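Local coordinates for protein OBCA, Oxalate Biosynthetic Component A (Burkholderia glumae, PDB 4NNB) that belongs to a family with an N-terminal domain and a TIM-barrel-type domain, and holds a magnesium ion and an oxaloacetate ion in one pocket, at residues S248-I253 with R281-G286. Residues are numbered along the deposited sequence; the frame is centred on the assembly and turned at random.
Sequences SQRNQI and RGDRHG. With OAA (oxaloacetate ion), chain C.
The backbones of Asn-251 and Gly-282 come nearest, their CA atoms 6.4 Å apart; the joins across this gap run through side chains, one of them to a backbone carbonyl, and only 197 Å² is buried, both sides summed. Asn-251 reaches across with its amide: ND2 donates to the carbonyl O of Arg-281 at 3.3 Å, in the carbonyl plane on a lone pair, with an N-H...O angle of 158°. The other end of that amide, OD1, is hydrogen-bonded to His-226, a magnesium ligand, so one side chain links the metal site to the loop that carries Arg-281. The guanidinium of Arg-281 itself turns away and meets oxaloacetate O4 edge-on, in plane, through NE and through NH2 (2.8 Å). Farther out, Arg-250 NH1 forms a salt bridge with Asp-283 OD2 at 3.3 Å, guanidinium and carboxylate planes standing 87° apart. The same NH1 donates to Gln-252 OE1 at 2.7 Å, and a bend in the glutamine chain (chi2 63°) brings its amide beside the arginine. Gln-252 OE1 and Asp-283 OD2, both acceptors, lie 2.9 Å apart; the shared NH1 probably offsets their repulsion. A water completes the group, accepting from Gln-252 NE2 and donating to Asp-283 OD2. Arg-250 NH2 has a second carboxylate partner in Asp-229. In the TIM-barrel-type domain, the short, weakly bonded strand 250-251 runs antiparallel to strand 222-229 and precedes helix 255-268, while 281-286 belongs to the loop between strand 273-276 and helix 291-294, so the contact joins that loop, beside the oxaloacetate pocket, to an antiparallel addition at strand 222-229.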
loop_
_atom_site.group_PDB
_atom_site.type_symbol
_atom_site.label_atom_id
_atom_site.label_comp_id
_atom_site.label_asym_id
_atom_site.label_seq_id
_atom_site.Cartn_x
_atom_site.Cartn_y
_atom_site.Cartn_z
ATOM N N SER A 248 14.453 1.718 -8.234
ATOM C CA SER A 248 13.341 0.774 -8.349
ATOM C C SER A 248 12.501 0.666 -7.066
ATOM O O SER A 248 11.306 0.386 -7.130
ATOM C CB SER A 248 13.860 -0.619 -8.706
ATOM O OG SER A 248 14.567 -1.192 -7.605
ATOM N N GLN A 249 13.131 0.880 -5.916
ATOM C CA GLN A 249 12.509 0.612 -4.608
ATOM C C GLN A 249 11.890 -0.784 -4.576
ATOM O O GLN A 249 10.843 -1.002 -3.960
ATOM C CB GLN A 249 11.454 1.671 -4.271
ATOM C CG GLN A 249 11.946 3.110 -4.453
ATOM C CD GLN A 249 10.946 4.114 -3.945
ATOM O OE1 GLN A 249 10.106 3.792 -3.093
ATOM N NE2 GLN A 249 11.021 5.343 -4.457
ATOM N N ARG A 250 12.559 -1.720 -5.248
ATOM C CA ARG A 250 12.019 -3.046 -5.497
ATOM C C ARG A 250 11.784 -3.810 -4.193
ATOM O O ARG A 250 12.600 -3.767 -3.269
ATOM C CB ARG A 250 12.973 -3.827 -6.412
ATOM C CG ARG A 250 12.465 -5.189 -6.836
ATOM C CD ARG A 250 13.471 -5.933 -7.732
ATOM N NE ARG A 250 14.811 -5.889 -7.157
ATOM C CZ ARG A 250 15.285 -6.771 -6.280
ATOM N NH1 ARG A 250 14.536 -7.795 -5.878
ATOM N NH2 ARG A 250 16.515 -6.634 -5.806
ATOM N N ASN A 251 10.658 -4.508 -4.129
ATOM C CA ASN A 251 10.350 -5.329 -2.971
ATOM C C ASN A 251 11.415 -6.388 -2.820
ATOM O O ASN A 251 11.742 -7.074 -3.786
ATOM C CB ASN A 251 9.002 -6.008 -3.141
ATOM C CG ASN A 251 8.614 -6.807 -1.917
ATOM O OD1 ASN A 251 8.445 -6.245 -0.826
ATOM N ND2 ASN A 251 8.454 -8.114 -2.084
ATOM N N GLN A 252 11.951 -6.513 -1.611
ATOM C CA GLN A 252 13.065 -7.417 -1.348
ATOM C C GLN A 252 13.290 -7.588 0.154
ATOM O O GLN A 252 13.354 -6.604 0.908
ATOM C CB GLN A 252 14.341 -6.873 -2.005
ATOM C CG GLN A 252 15.553 -7.749 -1.784
ATOM C CD GLN A 252 15.367 -9.118 -2.414
ATOM O OE1 GLN A 252 15.067 -9.232 -3.606
ATOM N NE2 GLN A 252 15.520 -10.167 -1.609
ATOM N N ILE A 253 13.397 -8.839 0.589
ATOM C CA ILE A 253 13.823 -9.136 1.943
ATOM C C ILE A 253 15.281 -8.694 2.088
ATOM O O ILE A 253 16.174 -9.247 1.446
ATOM C CB ILE A 253 13.688 -10.646 2.263
ATOM C CG1 ILE A 253 12.207 -11.064 2.269
ATOM C CG2 ILE A 253 14.344 -10.968 3.603
ATOM C CD1 ILE A 253 11.963 -12.568 1.963
ATOM N N ARG A 281 7.342 -11.242 -4.134
ATOM C CA ARG A 281 6.620 -10.490 -5.157
ATOM C C ARG A 281 7.549 -9.521 -5.888
ATOM O O ARG A 281 8.381 -8.842 -5.265
ATOM C CB ARG A 281 5.446 -9.724 -4.529
ATOM C CG ARG A 281 5.019 -8.475 -5.311
ATOM C CD ARG A 281 3.607 -8.542 -5.876
ATOM N NE ARG A 281 2.617 -8.139 -4.893
ATOM C CZ ARG A 281 1.512 -7.437 -5.148
ATOM N NH1 ARG A 281 1.204 -7.039 -6.374
ATOM N NH2 ARG A 281 0.702 -7.142 -4.148
ATOM N N GLY A 282 7.417 -9.492 -7.212
ATOM C CA GLY A 282 8.230 -8.634 -8.056
ATOM C C GLY A 282 9.539 -9.308 -8.414
ATOM O O GLY A 282 10.267 -8.853 -9.297
ATOM N N ASP A 283 9.831 -10.405 -7.727
ATOM C CA ASP A 283 11.136 -11.035 -7.822
ATOM C C ASP A 283 10.989 -12.534 -8.019
ATOM O O ASP A 283 11.242 -13.321 -7.103
ATOM C CB ASP A 283 11.951 -10.736 -6.559
ATOM C CG ASP A 283 13.366 -11.278 -6.621
ATOM O OD1 ASP A 283 13.745 -11.907 -7.633
ATOM O OD2 ASP A 283 14.103 -11.088 -5.632
ATOM N N ARG A 284 10.576 -12.923 -9.219
ATOM C CA ARG A 284 10.680 -14.310 -9.662
ATOM C C ARG A 284 12.113 -14.839 -9.517
ATOM O O ARG A 284 13.055 -14.061 -9.345
ATOM C CB ARG A 284 10.245 -14.406 -11.120
ATOM C CG ARG A 284 10.834 -13.309 -12.000
ATOM C CD ARG A 284 10.420 -13.492 -13.450
ATOM N NE ARG A 284 10.498 -14.900 -13.826
ATOM C CZ ARG A 284 10.504 -15.344 -15.076
ATOM N NH1 ARG A 284 10.441 -14.487 -16.090
ATOM N NH2 ARG A 284 10.578 -16.648 -15.310
ATOM N N HIS A 285 12.259 -16.158 -9.577
ATOM C CA HIS A 285 13.559 -16.824 -9.453
ATOM C C HIS A 285 14.150 -16.897 -8.038
ATOM O O HIS A 285 15.257 -17.405 -7.860
ATOM C CB HIS A 285 14.583 -16.249 -10.442
ATOM C CG HIS A 285 14.499 -16.852 -11.810
ATOM N ND1 HIS A 285 13.913 -18.075 -12.045
ATOM C CD2 HIS A 285 14.934 -16.401 -13.011
ATOM C CE1 HIS A 285 13.992 -18.358 -13.336
ATOM N NE2 HIS A 285 14.605 -17.359 -13.941
ATOM N N GLY A 286 13.428 -16.397 -7.038
ATOM C CA GLY A 286 13.864 -16.549 -5.655
ATOM C C GLY A 286 12.881 -17.322 -4.787
ATOM O O GLY A 286 12.997 -17.327 -3.558
HETATM O O1 OAA C . 3.350 -12.393 2.354
HETATM O O2 OAA C . 3.484 -10.149 2.668
HETATM O O4 OAA C . 1.798 -8.581 -2.038
HETATM O O5 OAA C . 3.006 -10.531 -2.193
HETATM O O3 OAA C . 2.764 -8.500 0.640
HETATM C C1 OAA C . 3.136 -11.171 1.934
HETATM C C2 OAA C . 2.477 -10.979 0.586
HETATM C C3 OAA C . 2.605 -9.603 -0.028
HETATM C C4 OAA C . 2.474 -9.564 -1.499
HETATM O O HOH W 1 14.026 -12.342 -2.877
#